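Local coordinates for acyl-coenzyme A oxidase 1 (Yarrowia lipolytica, PDB 5Y9D), which catalyses the FAD-dependent oxidation of acyl-CoA by molecular oxygen to (2E)-enoyl-CoA and hydrogen peroxide in peroxisomal fatty acid beta-oxidation, at residues A[43-48]-A[56-61]; A[367-372]-A[644-649]. One frame throughout, in Å; residues are numbered along the deposited sequence.

Contact 1 (A[43-48]-A[56-61]); sequences TVRDVT and EETQIV
R45, in the first turn of helix 44-52, reaches out to T58 and Q59 on helix 55-70. Its CG stands anti to the backbone N (chi1 -161°) and the chain runs straight on to NE, an extended chain that brings the guanidinium to helix 55-70. T58 CG2 lies over one face of the guanidinium, displaced toward its rim and 3.8 Å from R45 NH2, while Q59 CG sits at the edge, near the guanidinium plane, 4.1 Å from the same NH2. The flat group thus rests on aliphatic carbon, and its charge is met by salt bridges to E55 and E62; a long, cationic side chain suits both tasks. One turn on, T48 meets T58 methyl to methyl, CG2 to CG2 at 4.1 Å. Threonine fits here because each residue gives a methyl to the interface and keeps its hydroxyl for a polar partner: T48 OG1 bonds to the carbonyl of A646, T58 OG1 to N49 and N52. Helices 44-52 and 55-70 follow each other across a short turn in the N-terminal region; the axes of 44-48 and 56-61 run at 92° and come within 10.7 Å of each other. Helix 107-118 packs against E57, I60 and V61, and helix 640-646 against V44 and V47.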
loop_
_atom_site.group_PDB
_atom_site.type_symbol
_atom_site.label_atom_id
_atom_site.label_comp_id
_atom_site.label_asym_id
_atom_site.label_seq_id
_atom_site.Cartn_x
_atom_site.Cartn_y
_atom_site.Cartn_z
ATOM N N THR A 43 17.750 30.679 -0.165
ATOM C CA THR A 43 18.569 30.015 -1.167
ATOM C C THR A 43 18.440 28.492 -1.036
ATOM O O THR A 43 18.836 27.907 -0.012
ATOM C CB THR A 43 20.036 30.397 -0.989
ATOM O OG1 THR A 43 20.165 31.821 -1.136
ATOM C CG2 THR A 43 20.937 29.660 -2.013
ATOM N N VAL A 44 17.895 27.853 -2.072
ATOM C CA VAL A 44 17.579 26.420 -2.022
ATOM C C VAL A 44 18.759 25.591 -1.531
ATOM O O VAL A 44 18.601 24.712 -0.721
ATOM C CB VAL A 44 17.132 25.871 -3.397
ATOM C CG1 VAL A 44 17.101 24.354 -3.391
ATOM C CG2 VAL A 44 15.767 26.411 -3.764
ATOM N N ARG A 45 19.947 25.891 -2.013
ATOM C CA ARG A 45 21.115 25.092 -1.678
ATOM C C ARG A 45 21.487 25.180 -0.212
ATOM O O ARG A 45 22.195 24.305 0.276
ATOM C CB ARG A 45 22.290 25.501 -2.539
ATOM C CG ARG A 45 23.379 24.474 -2.600
ATOM C CD ARG A 45 24.561 25.030 -3.351
ATOM N NE ARG A 45 25.651 24.057 -3.485
ATOM C CZ ARG A 45 25.666 23.027 -4.342
ATOM N NH1 ARG A 45 24.619 22.747 -5.122
ATOM N NH2 ARG A 45 26.725 22.251 -4.395
ATOM N N ASP A 46 21.038 26.212 0.513
ATOM C CA ASP A 46 21.314 26.244 1.943
ATOM C C ASP A 46 20.503 25.116 2.642
ATOM O O ASP A 46 21.032 24.421 3.504
ATOM C CB ASP A 46 21.023 27.617 2.567
ATOM C CG ASP A 46 22.026 28.715 2.158
ATOM O OD1 ASP A 46 23.201 28.445 1.829
ATOM O OD2 ASP A 46 21.629 29.889 2.207
ATOM N N VAL A 47 19.237 24.930 2.272
ATOM C CA VAL A 47 18.446 23.814 2.812
ATOM C C VAL A 47 19.022 22.459 2.368
ATOM O O VAL A 47 19.087 21.539 3.165
ATOM C CB VAL A 47 16.953 23.862 2.420
ATOM C CG1 VAL A 47 16.181 22.793 3.179
ATOM C CG2 VAL A 47 16.359 25.220 2.735
ATOM N N THR A 48 19.439 22.357 1.105
ATOM C CA THR A 48 20.057 21.135 0.572
ATOM C C THR A 48 21.311 20.775 1.402
ATOM O O THR A 48 21.494 19.635 1.789
ATOM C CB THR A 48 20.385 21.285 -0.947
ATOM O OG1 THR A 48 19.203 21.672 -1.673
ATOM C CG2 THR A 48 20.862 19.983 -1.528
ATOM N N GLU A 56 30.252 20.342 1.444
ATOM C CA GLU A 56 31.145 19.288 1.014
ATOM C C GLU A 56 30.363 18.016 0.724
ATOM O O GLU A 56 30.607 17.343 -0.274
ATOM C CB GLU A 56 32.209 19.019 2.068
ATOM C CG GLU A 56 33.014 20.253 2.457
ATOM C CD GLU A 56 33.617 20.964 1.254
ATOM O OE1 GLU A 56 34.307 20.278 0.441
ATOM O OE2 GLU A 56 33.399 22.203 1.137
ATOM N N GLU A 57 29.396 17.708 1.579
ATOM C CA GLU A 57 28.617 16.487 1.429
ATOM C C GLU A 57 27.688 16.596 0.222
ATOM O O GLU A 57 27.544 15.664 -0.559
ATOM C CB GLU A 57 27.818 16.190 2.689
ATOM C CG GLU A 57 28.598 16.299 3.997
ATOM C CD GLU A 57 29.844 15.426 4.059
ATOM O OE1 GLU A 57 29.955 14.445 3.284
ATOM O OE2 GLU A 57 30.717 15.716 4.909
ATOM N N THR A 58 27.074 17.748 0.063
ATOM C CA THR A 58 26.285 18.014 -1.115
ATOM C C THR A 58 27.079 17.859 -2.404
ATOM O O THR A 58 26.555 17.319 -3.390
ATOM C CB THR A 58 25.698 19.406 -1.039
ATOM O OG1 THR A 58 24.864 19.447 0.119
ATOM C CG2 THR A 58 24.877 19.716 -2.275
ATOM N N GLN A 59 28.331 18.310 -2.403
ATOM C CA GLN A 59 29.152 18.169 -3.598
ATOM C C GLN A 59 29.395 16.710 -3.924
ATOM O O GLN A 59 29.353 16.321 -5.088
ATOM C CB GLN A 59 30.467 18.918 -3.472
ATOM C CG GLN A 59 30.380 20.370 -3.924
ATOM C CD GLN A 59 31.719 21.087 -3.790
ATOM O OE1 GLN A 59 32.733 20.658 -4.382
ATOM N NE2 GLN A 59 31.740 22.169 -2.997
ATOM N N ILE A 60 29.627 15.911 -2.885
ATOM C CA ILE A 60 29.880 14.494 -3.037
ATOM C C ILE A 60 28.600 13.821 -3.512
ATOM O O ILE A 60 28.612 12.970 -4.403
ATOM C CB ILE A 60 30.387 13.899 -1.717
ATOM C CG1 ILE A 60 31.830 14.334 -1.495
ATOM C CG2 ILE A 60 30.324 12.376 -1.720
ATOM C CD1 ILE A 60 32.355 14.039 -0.097
ATOM N N VAL A 61 27.484 14.214 -2.928
ATOM C CA VAL A 61 26.179 13.685 -3.352
ATOM C C VAL A 61 25.866 14.027 -4.805
ATOM O O VAL A 61 25.337 13.176 -5.534
ATOM C CB VAL A 61 25.061 14.158 -2.406
ATOM C CG1 VAL A 61 23.677 14.030 -3.040
ATOM C CG2 VAL A 61 25.169 13.372 -1.106
#

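Contact 2 (A[367-372]-A[644-649]); sequences YCYAMK and TDAFGL
An aromatic pair, Y369 with F647, marks a helix-helix junction in the all-helical part of the acyl-CoA oxidase fold, where the long helix 355-391 meets the last turn of helix 640-646 and the residues that follow. The two rings meet obliquely, with centroids 5.5 Å apart and planes at 47°. They come nearest at Y369 CE1 and F647 CZ, 3.7 Å apart. With CG of F647 anti to its carbonyl carbon (chi1 -64°), the far end of the F647 ring, CE1 and CZ, meets helix 355-391. C368 adds a sulfur-aromatic contact: its SG lies 4.9 Å from the centroid of the F647 ring, 48° off the normal, a small polarisable group well suited to a buried place beside an aromatic ring. L327 and T328 of helix 306-334 lie against C368 and F647 respectively, while V47 and L51 of helix 44-52 pack on Y369, as does F577. Tyrosine suits position 369 because its long ring fills apolar space and carries a hydroxyl to the last turn of helix 640-646, where OH makes a weak hydrogen bond to the carbonyl of L643 and lies 3.6 Å from A646 CB.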
loop_
_atom_site.group_PDB
_atom_site.type_symbol
_atom_site.label_atom_id
_atom_site.label_comp_id
_atom_site.label_asym_id
_atom_site.label_seq_id
_atom_site.Cartn_x
_atom_site.Cartn_y
_atom_site.Cartn_z
ATOM N N TYR A 367 7.692 14.869 8.015
ATOM C CA TYR A 367 8.111 13.501 8.382
ATOM C C TYR A 367 9.380 13.212 7.625
ATOM O O TYR A 367 10.414 12.894 8.209
ATOM C CB TYR A 367 7.029 12.444 8.009
ATOM C CG TYR A 367 7.107 11.104 8.708
ATOM C CD1 TYR A 367 8.249 10.695 9.384
ATOM C CD2 TYR A 367 6.031 10.224 8.683
ATOM C CE1 TYR A 367 8.314 9.473 10.034
ATOM C CE2 TYR A 367 6.086 8.998 9.334
ATOM C CZ TYR A 367 7.250 8.631 9.994
ATOM O OH TYR A 367 7.363 7.420 10.641
ATOM N N CYS A 368 9.292 13.328 6.307
ATOM C CA CYS A 368 10.409 13.051 5.424
ATOM C C CYS A 368 11.660 13.805 5.852
ATOM O O CYS A 368 12.694 13.179 6.065
ATOM C CB CYS A 368 10.028 13.397 3.980
ATOM S SG CYS A 368 11.434 13.209 2.885
ATOM N N TYR A 369 11.592 15.132 6.013
ATOM C CA TYR A 369 12.799 15.905 6.483
ATOM C C TYR A 369 13.362 15.260 7.743
ATOM O O TYR A 369 14.570 15.133 7.876
ATOM C CB TYR A 369 12.497 17.400 6.783
ATOM C CG TYR A 369 12.689 18.381 5.635
ATOM C CD1 TYR A 369 11.894 18.333 4.512
ATOM C CD2 TYR A 369 13.663 19.351 5.678
ATOM C CE1 TYR A 369 12.067 19.221 3.465
ATOM C CE2 TYR A 369 13.861 20.238 4.623
ATOM C CZ TYR A 369 13.042 20.189 3.538
ATOM O OH TYR A 369 13.203 21.088 2.496
ATOM N N ALA A 370 12.475 14.843 8.658
ATOM C CA ALA A 370 12.881 14.203 9.923
ATOM C C ALA A 370 13.546 12.861 9.696
ATOM O O ALA A 370 14.519 12.483 10.375
ATOM C CB ALA A 370 11.687 14.020 10.855
ATOM N N MET A 371 13.039 12.105 8.736
ATOM C CA MET A 371 13.709 10.842 8.466
ATOM C C MET A 371 15.208 10.996 8.243
ATOM O O MET A 371 15.973 10.188 8.757
ATOM C CB MET A 371 13.059 10.127 7.315
ATOM C CG MET A 371 11.743 9.501 7.703
ATOM S SD MET A 371 11.084 8.925 6.164
ATOM C CE MET A 371 9.603 8.082 6.689
ATOM N N LYS A 372 15.630 12.050 7.538
ATOM C CA LYS A 372 17.063 12.288 7.281
ATOM C C LYS A 372 17.876 12.528 8.538
ATOM O O LYS A 372 19.012 12.063 8.633
ATOM C CB LYS A 372 17.279 13.475 6.325
ATOM C CG LYS A 372 18.723 13.702 5.884
ATOM C CD LYS A 372 19.288 12.479 5.161
ATOM C CE LYS A 372 20.787 12.601 4.954
ATOM N NZ LYS A 372 21.115 13.528 3.856
ATOM N N THR A 644 11.000 21.134 -1.484
ATOM C CA THR A 644 11.079 20.076 -2.452
ATOM C C THR A 644 12.269 20.276 -3.385
ATOM O O THR A 644 12.918 19.328 -3.754
ATOM C CB THR A 644 9.735 19.866 -3.170
ATOM O OG1 THR A 644 9.204 21.115 -3.599
ATOM C CG2 THR A 644 8.759 19.273 -2.219
ATOM N N ASP A 645 12.540 21.520 -3.763
ATOM C CA ASP A 645 13.664 21.862 -4.621
ATOM C C ASP A 645 14.938 21.529 -3.873
ATOM O O ASP A 645 15.939 21.137 -4.439
ATOM C CB ASP A 645 13.626 23.343 -5.008
ATOM C CG ASP A 645 12.767 23.617 -6.237
ATOM O OD1 ASP A 645 12.339 22.672 -6.910
ATOM O OD2 ASP A 645 12.511 24.790 -6.528
ATOM N N ALA A 646 14.845 21.737 -2.571
ATOM C CA ALA A 646 15.888 21.582 -1.576
ATOM C C ALA A 646 16.355 20.155 -1.501
ATOM O O ALA A 646 17.484 19.901 -1.112
ATOM C CB ALA A 646 15.391 22.035 -0.222
ATOM N N PHE A 647 15.494 19.224 -1.890
ATOM C CA PHE A 647 16.002 17.837 -2.025
ATOM C C PHE A 647 17.201 17.627 -3.000
ATOM O O PHE A 647 18.034 16.776 -2.758
ATOM C CB PHE A 647 14.882 16.849 -2.322
ATOM C CG PHE A 647 13.897 16.731 -1.221
ATOM C CD1 PHE A 647 14.319 16.730 0.079
ATOM C CD2 PHE A 647 12.554 16.649 -1.486
ATOM C CE1 PHE A 647 13.422 16.635 1.107
ATOM C CE2 PHE A 647 11.648 16.558 -0.465
ATOM C CZ PHE A 647 12.082 16.550 0.833
ATOM N N GLY A 648 17.254 18.362 -4.102
ATOM C CA GLY A 648 18.357 18.410 -5.020
ATOM C C GLY A 648 18.237 17.429 -6.159
ATOM O O GLY A 648 19.219 17.176 -6.821
ATOM N N LEU A 649 17.039 16.892 -6.388
ATOM C CA LEU A 649 16.780 15.908 -7.451
ATOM C C LEU A 649 16.630 16.439 -8.880
ATOM O O LEU A 649 15.764 17.249 -9.155
ATOM C CB LEU A 649 15.526 15.124 -7.129
ATOM C CG LEU A 649 15.649 14.380 -5.805
ATOM C CD1 LEU A 649 14.442 13.511 -5.575
ATOM C CD2 LEU A 649 16.930 13.559 -5.810
#

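How the contacts relate
Contact 1 closes before contact 2 opens, so the two come in series along the chain. Their centres are only 11 Å apart, on the same side of the chain's centre, and contact 2 is the deeper of the pair. Helix 44-52 joins them. V47, a residue of contact 1's first segment that lies off its interface, packs on contact 2, with CG1 3.5 Å from Y369 OH and CB 3.6 Å from A646 CB. T48, which does touch T58, also reaches A646 O through OG1, a probable hydrogen bond of 2.5 Å. Residues from three sequence-family regions of the chain thus meet in adjoining helical packing, away from the annotated FAD and active-site residues.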